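Local coordinates for OmpA family protein (Escherichia coli, PDB 5M38) that probably anchors the type VI secretion machinery of enteroaggregative Escherichia coli to the cell wall by binding peptidoglycan through its OmpA-like domain, at residues L11-A14 against L19-G22; A67-M72 against I78-F83; T48-D53 against A95-A100. All blocks are in the same frame, centred on the assembly; numbering follows the deposited sequence.

Contact 1: residues L11-A14 against L19-G22; sequences LFDA and LKPG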
ATOM      1  N   LEU A  11       6.101  -6.101  -3.487  1.00 65.03           N
ATOM      2  CA  LEU A  11       6.380  -5.868  -2.090  1.00 62.13           C
ATOM      3  C   LEU A  11       6.063  -7.173  -1.399  1.00 61.14           C
ATOM      4  O   LEU A  11       6.598  -7.442  -0.335  1.00 59.80           O
ATOM      5  CB  LEU A  11       5.431  -4.795  -1.522  1.00 61.32           C
ATOM      6  CG  LEU A  11       5.491  -3.371  -2.030  1.00 64.97           C
ATOM      7  CD1 LEU A  11       4.253  -2.611  -1.548  1.00 64.76           C
ATOM      8  CD2 LEU A  11       6.763  -2.667  -1.554  1.00 65.57           C
ATOM      9  N   PHE A  12       5.179  -7.980  -2.010  1.00 56.58           N
ATOM     10  CA  PHE A  12       4.670  -9.233  -1.455  1.00 55.31           C
ATOM     11  C   PHE A  12       4.661 -10.311  -2.498  1.00 62.35           C
ATOM     12  O   PHE A  12       4.591 -10.010  -3.691  1.00 63.22           O
ATOM     13  CB  PHE A  12       3.200  -9.034  -0.995  1.00 54.82           C
ATOM     14  CG  PHE A  12       2.951  -7.820  -0.137  1.00 54.27           C
ATOM     15  CD1 PHE A  12       2.493  -6.631  -0.700  1.00 56.89           C
ATOM     16  CD2 PHE A  12       3.190  -7.853   1.234  1.00 55.20           C
ATOM     17  CE1 PHE A  12       2.275  -5.495   0.101  1.00 57.44           C
ATOM     18  CE2 PHE A  12       2.966  -6.718   2.031  1.00 57.79           C
ATOM     19  CZ  PHE A  12       2.519  -5.549   1.458  1.00 55.80           C
ATOM     20  N   ASP A  13       4.685 -11.571  -2.060  1.00 59.66           N
ATOM     21  CA  ASP A  13       4.542 -12.710  -2.966  1.00 60.45           C
ATOM     22  C   ASP A  13       3.025 -13.006  -3.030  1.00 65.00           C
ATOM     23  O   ASP A  13       2.310 -12.668  -2.084  1.00 65.00           O
ATOM     24  CB  ASP A  13       5.325 -13.942  -2.454  1.00 63.01           C
ATOM     25  CG  ASP A  13       6.844 -13.840  -2.521  1.00 76.17           C
ATOM     26  OD1 ASP A  13       7.395 -13.729  -3.657  1.00 74.41           O
ATOM     27  OD2 ASP A  13       7.491 -13.989  -1.462  1.00 88.64           O
ATOM     28  N   ALA A  14       2.530 -13.618  -4.130  1.00 61.89           N
ATOM     29  CA  ALA A  14       1.106 -13.943  -4.344  1.00 61.66           C
ATOM     30  C   ALA A  14       0.405 -14.459  -3.097  1.00 66.62           C
ATOM     31  O   ALA A  14       0.856 -15.436  -2.498  1.00 67.05           O
ATOM     32  CB  ALA A  14       0.961 -14.947  -5.472  1.00 62.89           C
ATOM     33  N   LEU A  19       6.218  -8.425   3.835  1.00 63.43           N
ATOM     34  CA  LEU A  19       7.112  -7.790   2.862  1.00 63.60           C
ATOM     35  C   LEU A  19       8.266  -8.693   2.442  1.00 72.67           C
ATOM     36  O   LEU A  19       9.020  -9.183   3.290  1.00 74.15           O
ATOM     37  CB  LEU A  19       7.624  -6.409   3.331  1.00 62.80           C
ATOM     38  CG  LEU A  19       6.575  -5.314   3.595  1.00 63.63           C
ATOM     39  CD1 LEU A  19       7.147  -4.226   4.427  1.00 62.78           C
ATOM     40  CD2 LEU A  19       6.057  -4.722   2.314  1.00 63.54           C
ATOM     41  N   LYS A  20       8.371  -8.940   1.128  1.00 71.56           N
ATOM     42  CA  LYS A  20       9.408  -9.794   0.558  1.00 72.57           C
ATOM     43  C   LYS A  20      10.784  -9.070   0.571  1.00 82.02           C
ATOM     44  O   LYS A  20      10.798  -7.835   0.626  1.00 82.57           O
ATOM     45  CB  LYS A  20       8.994 -10.374  -0.818  1.00 72.32           C
ATOM     46  CG  LYS A  20       9.112  -9.458  -2.012  1.00 58.81           C
ATOM     47  CD  LYS A  20       8.618 -10.207  -3.240  1.00 53.97           C
ATOM     48  CE  LYS A  20       8.770  -9.466  -4.533  1.00 71.72           C
ATOM     49  NZ  LYS A  20       7.797  -9.967  -5.548  1.00 93.63           N
ATOM     50  N   PRO A  21      11.934  -9.809   0.591  1.00 82.08           N
ATOM     51  CA  PRO A  21      13.256  -9.145   0.718  1.00 83.03           C
ATOM     52  C   PRO A  21      13.578  -8.029  -0.270  1.00 87.20           C
ATOM     53  O   PRO A  21      14.190  -7.027   0.128  1.00 87.96           O
ATOM     54  CB  PRO A  21      14.249 -10.295   0.584  1.00 85.88           C
ATOM     55  CG  PRO A  21      13.495 -11.472   0.990  1.00 90.18           C
ATOM     56  CD  PRO A  21      12.081 -11.281   0.609  1.00 84.44           C
ATOM     57  N   GLY A  22      13.141  -8.195  -1.520  1.00 82.32           N
ATOM     58  CA  GLY A  22      13.361  -7.218  -2.587  1.00 81.38           C
ATOM     59  C   GLY A  22      12.693  -5.862  -2.423  1.00 83.81           C
ATOM     60  O   GLY A  22      13.174  -4.873  -2.984  1.00 84.72           O
TER
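The amide of Lys-20 and the carbonyl of Leu-11 close this loop between strand 4-8 and helix 24-36: Lys-20 N donates to Leu-11 O over 2.7 Å, nearly straight at 166°. The preceding CA-H of Leu-19 points at the same oxygen, with CA 3.3 Å from Leu-11 O. The packed side of the contact is apolar. Leu-19 sends its CD2 methyl obliquely against the ring of Phe-12, 3.7 Å from CE2, and the same methyl meets CB of Leu-11. Leu-27 of helix 24-36 and Ala-67 and Trp-71 of helix 54-74 extend this packing, and Arg-64 also touches Phe-12.

The outer side is looser. With CG set between its backbone N and carbonyl carbon (chi1 79°), Lys-20 runs extended past the Leu-11 carbonyl, its CG 3.6 Å from Leu-11 O, and crosses the Asp-13 side chain at about a right angle. Its methylenes approach the carboxylate more closely than its charge does: NZ remains 4.2 Å from Asp-13 OD1, beyond a salt bridge. The chemistry thus implies a loop pinned by one backbone bond and the packing of Leu-19 on Phe-12 and Leu-11, while the charged pair probably adds only diffuse attraction near solvent.

Contact 2: residues A67-M72 against I78-F83; sequences AVRDWM and IPQSCF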
ATOM      1  N   ALA A  67       1.297  -3.862   6.820  1.00 53.53           N
ATOM      2  CA  ALA A  67       2.690  -4.292   6.589  1.00 52.89           C
ATOM      3  C   ALA A  67       3.568  -3.123   6.169  1.00 60.98           C
ATOM      4  O   ALA A  67       4.685  -3.004   6.681  1.00 63.63           O
ATOM      5  CB  ALA A  67       2.751  -5.386   5.540  1.00 52.93           C
ATOM      6  N   VAL A  68       3.059  -2.240   5.272  1.00 56.88           N
ATOM      7  CA  VAL A  68       3.772  -1.041   4.808  1.00 55.89           C
ATOM      8  C   VAL A  68       3.915  -0.028   5.955  1.00 61.39           C
ATOM      9  O   VAL A  68       5.018   0.498   6.151  1.00 63.73           O
ATOM     10  CB  VAL A  68       3.168  -0.450   3.508  1.00 58.38           C
ATOM     11  CG1 VAL A  68       3.794   0.906   3.159  1.00 58.46           C
ATOM     12  CG2 VAL A  68       3.326  -1.433   2.345  1.00 57.45           C
ATOM     13  N   ARG A  69       2.840   0.204   6.740  1.00 56.35           N
ATOM     14  CA  ARG A  69       2.873   1.114   7.892  1.00 55.81           C
ATOM     15  C   ARG A  69       3.908   0.644   8.905  1.00 60.22           C
ATOM     16  O   ARG A  69       4.691   1.467   9.378  1.00 60.02           O
ATOM     17  CB  ARG A  69       1.500   1.236   8.578  1.00 56.67           C
ATOM     18  CG  ARG A  69       1.618   1.866   9.976  1.00 65.85           C
ATOM     19  CD  ARG A  69       0.362   1.946  10.792  1.00 85.45           C
ATOM     20  NE  ARG A  69      -0.359   0.674  10.923  1.00 89.74           N
ATOM     21  CZ  ARG A  69       0.032  -0.311  11.710  1.00 93.96           C
ATOM     22  NH1 ARG A  69       1.148  -0.203  12.407  1.00 88.55           N
ATOM     23  NH2 ARG A  69      -0.671  -1.431  11.779  1.00 74.24           N
ATOM     24  N   ASP A  70       3.896  -0.678   9.255  1.00 57.04           N
ATOM     25  CA  ASP A  70       4.822  -1.291  10.211  1.00 57.58           C
ATOM     26  C   ASP A  70       6.265  -1.022   9.833  1.00 64.26           C
ATOM     27  O   ASP A  70       7.051  -0.651  10.701  1.00 65.44           O
ATOM     28  CB  ASP A  70       4.582  -2.801  10.332  1.00 59.50           C
ATOM     29  CG  ASP A  70       3.259  -3.208  10.950  1.00 69.23           C
ATOM     30  OD1 ASP A  70       2.559  -2.333  11.495  1.00 69.98           O
ATOM     31  OD2 ASP A  70       2.923  -4.404  10.892  1.00 73.74           O
ATOM     32  N   TRP A  71       6.606  -1.160   8.537  1.00 61.22           N
ATOM     33  CA  TRP A  71       7.934  -0.900   8.007  1.00 61.22           C
ATOM     34  C   TRP A  71       8.263   0.568   8.185  1.00 65.99           C
ATOM     35  O   TRP A  71       9.349   0.878   8.666  1.00 67.64           O
ATOM     36  CB  TRP A  71       8.026  -1.280   6.524  1.00 59.44           C
ATOM     37  CG  TRP A  71       9.433  -1.311   6.006  1.00 60.50           C
ATOM     38  CD1 TRP A  71      10.258  -2.394   5.956  1.00 63.62           C
ATOM     39  CD2 TRP A  71      10.203  -0.197   5.516  1.00 60.41           C
ATOM     40  NE1 TRP A  71      11.478  -2.039   5.434  1.00 63.67           N
ATOM     41  CE2 TRP A  71      11.472  -0.697   5.146  1.00 65.15           C
ATOM     42  CE3 TRP A  71       9.939   1.174   5.336  1.00 61.25           C
ATOM     43  CZ2 TRP A  71      12.467   0.116   4.585  1.00 64.70           C
ATOM     44  CZ3 TRP A  71      10.926   1.975   4.774  1.00 63.32           C
ATOM     45  CH2 TRP A  71      12.173   1.449   4.411  1.00 64.50           C
ATOM     46  N   MET A  72       7.349   1.480   7.768  1.00 60.80           N
ATOM     47  CA  MET A  72       7.580   2.924   7.877  1.00 60.21           C
ATOM     48  C   MET A  72       7.786   3.340   9.333  1.00 65.87           C
ATOM     49  O   MET A  72       8.621   4.186   9.624  1.00 66.11           O
ATOM     50  CB  MET A  72       6.429   3.732   7.240  1.00 61.91           C
ATOM     51  CG  MET A  72       6.252   3.523   5.740  1.00 65.00           C
ATOM     52  SD  MET A  72       7.708   3.989   4.766  1.00 69.11           S
ATOM     53  CE  MET A  72       7.316   3.174   3.215  1.00 65.17           C
ATOM     54  N   ILE A  78       9.089   6.513  12.731  1.00 85.02           N
ATOM     55  CA  ILE A  78       7.961   7.457  12.712  1.00 82.48           C
ATOM     56  C   ILE A  78       6.926   6.964  13.736  1.00 85.33           C
ATOM     57  O   ILE A  78       6.646   5.764  13.763  1.00 84.60           O
ATOM     58  CB  ILE A  78       7.364   7.556  11.268  1.00 83.94           C
ATOM     59  CG1 ILE A  78       8.413   8.045  10.277  1.00 83.88           C
ATOM     60  CG2 ILE A  78       6.108   8.448  11.197  1.00 84.00           C
ATOM     61  CD1 ILE A  78       8.260   7.487   8.968  1.00 89.02           C
ATOM     62  N   PRO A  79       6.358   7.843  14.600  1.00 81.64           N
ATOM     63  CA  PRO A  79       5.367   7.361  15.585  1.00 80.92           C
ATOM     64  C   PRO A  79       4.114   6.772  14.940  1.00 82.44           C
ATOM     65  O   PRO A  79       3.687   7.253  13.889  1.00 80.89           O
ATOM     66  CB  PRO A  79       5.026   8.617  16.400  1.00 82.87           C
ATOM     67  CG  PRO A  79       6.114   9.584  16.110  1.00 87.61           C
ATOM     68  CD  PRO A  79       6.583   9.297  14.733  1.00 82.85           C
ATOM     69  N   GLN A  80       3.527   5.746  15.585  1.00 78.78           N
ATOM     70  CA  GLN A  80       2.297   5.069  15.166  1.00 78.13           C
ATOM     71  C   GLN A  80       1.174   6.075  14.899  1.00 81.55           C
ATOM     72  O   GLN A  80       0.402   5.893  13.963  1.00 81.72           O
ATOM     73  CB  GLN A  80       1.810   4.098  16.274  1.00 80.21           C
ATOM     74  CG  GLN A  80       1.896   2.603  15.960  1.00 90.17           C
ATOM     75  CD  GLN A  80       0.703   1.981  15.283  1.00103.75           C
ATOM     76  OE1 GLN A  80       0.214   0.936  15.709  1.00 96.30           O
ATOM     77  NE2 GLN A  80       0.213   2.595  14.211  1.00102.76           N
ATOM     78  N   SER A  81       1.088   7.126  15.730  1.00 77.51           N
ATOM     79  CA  SER A  81       0.093   8.198  15.689  1.00 76.50           C
ATOM     80  C   SER A  81       0.059   8.996  14.377  1.00 79.05           C
ATOM     81  O   SER A  81      -0.951   9.640  14.082  1.00 76.84           O
ATOM     82  CB  SER A  81       0.282   9.133  16.885  1.00 79.74           C
ATOM     83  OG  SER A  81       1.595   9.669  16.969  1.00 81.71           O
ATOM     84  N   CYS A  82       1.152   8.964  13.603  1.00 77.13           N
ATOM     85  CA  CYS A  82       1.289   9.692  12.340  1.00 77.04           C
ATOM     86  C   CYS A  82       0.622   8.989  11.162  1.00 76.25           C
ATOM     87  O   CYS A  82       0.571   9.562  10.073  1.00 75.82           O
ATOM     88  CB  CYS A  82       2.760   9.990  12.049  1.00 78.86           C
ATOM     89  SG  CYS A  82       3.593  10.925  13.341  1.00 84.74           S
ATOM     90  N   PHE A  83       0.125   7.757  11.373  1.00 68.76           N
ATOM     91  CA  PHE A  83      -0.487   6.951  10.321  1.00 66.33           C
ATOM     92  C   PHE A  83      -1.964   6.675  10.469  1.00 68.55           C
ATOM     93  O   PHE A  83      -2.478   6.498  11.577  1.00 68.94           O
ATOM     94  CB  PHE A  83       0.218   5.598  10.212  1.00 67.73           C
ATOM     95  CG  PHE A  83       1.689   5.634   9.937  1.00 68.96           C
ATOM     96  CD1 PHE A  83       2.166   5.707   8.635  1.00 70.99           C
ATOM     97  CD2 PHE A  83       2.606   5.549  10.973  1.00 70.90           C
ATOM     98  CE1 PHE A  83       3.529   5.718   8.380  1.00 71.50           C
ATOM     99  CE2 PHE A  83       3.967   5.553  10.714  1.00 73.34           C
ATOM    100  CZ  PHE A  83       4.420   5.651   9.419  1.00 71.02           C
TER
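The ring of Phe-83 has the CG methylene of Arg-69 over one face, and the carbonyl O of Gln-80, from its own segment, lies in plane at its edge. These groups belong to the return of a beta-alpha-beta crossover, in which helix 54-74 leads from strand 42-47 to the adjacent parallel strand 83-89. Arg-69 CG sits 4.0 Å from the ring centroid and 22° off the normal, a CH-pi contact offset toward the rim. Met-72 reaches the ring obliquely: Met-72 CB lies 3.5 Å from Phe-83 CZ. Beyond the ring, the guanidinium of Arg-69 and the amide of Gln-80 have planes only 14° apart, but the amide approaches obliquely; NH1 and NE2 are both donors and form no bond.

Arg-69 leaves the helix with CG anti to its N (chi1 164°) and then bends at chi3, which lays the methylenes along Phe-83 and turns the head back to Asp-70, Arg-69 NH1 to Asp-70 OD1 2.7 Å. Arg-73 brings a second positive charge close to Arg-69, and Asp-70 would probably ease that repulsion. A 3-10 turn at 80-82 leads into the strand, with Cys-82 N bonded to Pro-79 O. Inward, Phe-83 and Ile-78 touch Ile-42 of the neighbouring strand, and Met-72 reaches Ile-34 and Ile-111. At the other end of the contact, the CD1 methyl of Ile-78 rests 3.4 Å from Met-72 O.

Contact 3: residues T48-D53 against A95-A100; sequences TDNTGD and APNDTA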
ATOM      1  N   THR A  48      -6.584  -4.175  -4.254  1.00 54.44           N
ATOM      2  CA  THR A  48      -6.459  -5.386  -5.071  1.00 52.87           C
ATOM      3  C   THR A  48      -7.254  -5.170  -6.388  1.00 57.41           C
ATOM      4  O   THR A  48      -7.857  -4.112  -6.591  1.00 56.81           O
ATOM      5  CB  THR A  48      -7.061  -6.605  -4.306  1.00 55.80           C
ATOM      6  OG1 THR A  48      -8.474  -6.484  -4.261  1.00 57.09           O
ATOM      7  CG2 THR A  48      -6.525  -6.785  -2.890  1.00 50.74           C
ATOM      8  N   ASP A  49      -7.293  -6.195  -7.251  1.00 55.98           N
ATOM      9  CA  ASP A  49      -8.114  -6.234  -8.468  1.00 56.62           C
ATOM     10  C   ASP A  49      -9.403  -7.041  -8.110  1.00 62.46           C
ATOM     11  O   ASP A  49      -9.654  -7.264  -6.919  1.00 61.70           O
ATOM     12  CB  ASP A  49      -7.325  -6.869  -9.624  1.00 58.27           C
ATOM     13  CG  ASP A  49      -6.711  -8.246  -9.398  1.00 66.68           C
ATOM     14  OD1 ASP A  49      -6.999  -8.870  -8.355  1.00 68.36           O
ATOM     15  OD2 ASP A  49      -5.938  -8.699 -10.263  1.00 72.28           O
ATOM     16  N   ASN A  50     -10.191  -7.499  -9.101  1.00 60.23           N
ATOM     17  CA  ASN A  50     -11.423  -8.250  -8.813  1.00 60.67           C
ATOM     18  C   ASN A  50     -11.241  -9.778  -8.783  1.00 66.80           C
ATOM     19  O   ASN A  50     -12.213 -10.506  -8.575  1.00 69.84           O
ATOM     20  CB  ASN A  50     -12.548  -7.851  -9.776  1.00 60.20           C
ATOM     21  CG  ASN A  50     -12.261  -8.126 -11.225  1.00 86.46           C
ATOM     22  OD1 ASN A  50     -11.119  -8.384 -11.632  1.00 84.37           O
ATOM     23  ND2 ASN A  50     -13.290  -8.051 -12.049  1.00 76.46           N
ATOM     24  N   THR A  51     -10.015 -10.258  -9.011  1.00 62.74           N
ATOM     25  CA  THR A  51      -9.684 -11.686  -9.010  1.00 62.51           C
ATOM     26  C   THR A  51      -9.717 -12.211  -7.573  1.00 68.43           C
ATOM     27  O   THR A  51      -8.913 -11.812  -6.726  1.00 68.96           O
ATOM     28  CB  THR A  51      -8.362 -11.961  -9.752  1.00 65.18           C
ATOM     29  OG1 THR A  51      -8.401 -11.323 -11.024  1.00 66.76           O
ATOM     30  CG2 THR A  51      -8.081 -13.438  -9.937  1.00 62.06           C
ATOM     31  N   GLY A  52     -10.677 -13.079  -7.324  1.00 65.96           N
ATOM     32  CA  GLY A  52     -10.904 -13.678  -6.018  1.00 65.67           C
ATOM     33  C   GLY A  52     -12.151 -13.169  -5.332  1.00 68.21           C
ATOM     34  O   GLY A  52     -12.956 -12.437  -5.926  1.00 67.26           O
ATOM     35  N   ASP A  53     -12.303 -13.554  -4.061  1.00 63.98           N
ATOM     36  CA  ASP A  53     -13.452 -13.165  -3.261  1.00 64.49           C
ATOM     37  C   ASP A  53     -13.310 -11.718  -2.752  1.00 69.20           C
ATOM     38  O   ASP A  53     -12.279 -11.374  -2.160  1.00 68.54           O
ATOM     39  CB  ASP A  53     -13.654 -14.156  -2.106  1.00 66.72           C
ATOM     40  CG  ASP A  53     -14.763 -13.784  -1.150  1.00 81.14           C
ATOM     41  OD1 ASP A  53     -15.940 -13.736  -1.586  1.00 84.44           O
ATOM     42  OD2 ASP A  53     -14.461 -13.539   0.028  1.00 88.41           O
ATOM     43  N   ALA A  95      -7.793   1.654 -12.927  1.00 70.54           N
ATOM     44  CA  ALA A  95      -8.076   1.235 -14.301  1.00 70.89           C
ATOM     45  C   ALA A  95      -9.190   0.164 -14.285  1.00 75.18           C
ATOM     46  O   ALA A  95      -9.418  -0.440 -13.229  1.00 73.40           O
ATOM     47  CB  ALA A  95      -6.809   0.668 -14.928  1.00 71.12           C
ATOM     48  N   PRO A  96      -9.899  -0.108 -15.418  1.00 73.01           N
ATOM     49  CA  PRO A  96     -10.934  -1.160 -15.386  1.00 72.70           C
ATOM     50  C   PRO A  96     -10.316  -2.555 -15.321  1.00 75.20           C
ATOM     51  O   PRO A  96      -9.268  -2.801 -15.923  1.00 74.98           O
ATOM     52  CB  PRO A  96     -11.729  -0.937 -16.685  1.00 75.64           C
ATOM     53  CG  PRO A  96     -11.221   0.366 -17.262  1.00 80.38           C
ATOM     54  CD  PRO A  96      -9.817   0.507 -16.758  1.00 75.03           C
ATOM     55  N   ASN A  97     -10.987  -3.463 -14.594  1.00 71.05           N
ATOM     56  CA  ASN A  97     -10.593  -4.855 -14.349  1.00 69.87           C
ATOM     57  C   ASN A  97     -10.897  -5.829 -15.497  1.00 75.70           C
ATOM     58  O   ASN A  97     -10.644  -7.029 -15.362  1.00 75.47           O
ATOM     59  CB  ASN A  97     -11.230  -5.350 -13.043  1.00 67.72           C
ATOM     60  CG  ASN A  97     -10.592  -4.829 -11.774  1.00 78.02           C
ATOM     61  OD1 ASN A  97     -11.261  -4.325 -10.872  1.00 76.12           O
ATOM     62  ND2 ASN A  97      -9.301  -4.997 -11.639  1.00 59.77           N
ATOM     63  N   ASP A  98     -11.401  -5.323 -16.635  1.00 73.80           N
ATOM     64  CA  ASP A  98     -11.726  -6.146 -17.802  1.00 74.62           C
ATOM     65  C   ASP A  98     -10.481  -6.580 -18.602  1.00 78.38           C
ATOM     66  O   ASP A  98     -10.572  -7.447 -19.482  1.00 80.37           O
ATOM     67  CB  ASP A  98     -12.766  -5.434 -18.709  1.00 78.11           C
ATOM     68  CG  ASP A  98     -12.473  -3.995 -19.138  1.00 93.19           C
ATOM     69  OD1 ASP A  98     -11.275  -3.604 -19.187  1.00 91.92           O
ATOM     70  OD2 ASP A  98     -13.430  -3.281 -19.492  1.00105.61           O
ATOM     71  N   THR A  99      -9.324  -5.992 -18.261  1.00 72.13           N
ATOM     72  CA  THR A  99      -8.023  -6.144 -18.900  1.00 70.89           C
ATOM     73  C   THR A  99      -6.972  -6.556 -17.867  1.00 73.63           C
ATOM     74  O   THR A  99      -7.022  -6.078 -16.730  1.00 74.26           O
ATOM     75  CB  THR A  99      -7.749  -4.800 -19.615  1.00 78.77           C
ATOM     76  OG1 THR A  99      -8.255  -4.895 -20.937  1.00 82.09           O
ATOM     77  CG2 THR A  99      -6.321  -4.405 -19.674  1.00 76.57           C
ATOM     78  N   ALA A 100      -6.010  -7.425 -18.272  1.00 68.51           N
ATOM     79  CA  ALA A 100      -4.901  -7.888 -17.433  1.00 66.74           C
ATOM     80  C   ALA A 100      -3.994  -6.718 -17.030  1.00 69.78           C
ATOM     81  O   ALA A 100      -3.546  -6.680 -15.880  1.00 67.70           O
ATOM     82  CB  ALA A 100      -4.096  -8.963 -18.142  1.00 67.73           C
TER
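Asn-50 and Asn-97 meet with their side-chain amides stacked, the planes 17° apart and the chains arriving from opposite directions. They join two loops of the OmpA-like alpha/beta fold, one carrying strand 42-47 into helix 54-74, the other leading from strand 83-89 to helix 100-106. The touch is local: Asn-50 OD1 is 3.3 Å from Asn-97 CB, and the two CG atoms lie 3.7 Å apart. The Asn-97 amide also comes up against CB of Asp-49, so van der Waals packing carries the first shell.

The next shell sets these groups in place. Asp-49 OD2 makes a salt bridge with Arg-107. Its other oxygen, OD1, accepts a weak bond from Thr-51 N, a loose Asx turn. Arg-103 of helix 100-106 touches Asp-49, Asn-50 and Thr-51 while bonding the carbonyl of Asn-97, and so braces both loops from the helix. Farther along, Asp-53 caps the start of helix 54-74 through Arg-56 N. In OmpA-like relatives the loop that corresponds to 48-53 contributes to the peptidoglycan site, and a similar role here is plausible. Within its own loop, Thr-48 OG1 donates to Asp-49 O at 3.0 Å, in the carbonyl plane and on a lone pair.

The three contacts join connecting segments around the four-stranded mixed sheet of one OmpA-family domain. Contact 1 comes first along the chain and is complete before the others begin; contact 2 is nested within the long loop that contact 3 closes. Helix 54-74 relates all three: contact 3 includes the loop entering it, contact 2 lies near its far end, and the loop of contact 1 packs on its flank, Phe-12 CE2 reaching Ala-67 CB at 3.8 Å. Contacts 2 and 3, with centres about 28 Å apart, stand on opposite sides of the chain's centre. A peptidoglycan-facing role for the 48-53 loop, if it holds here, would thus lie far from the packing of contact 2.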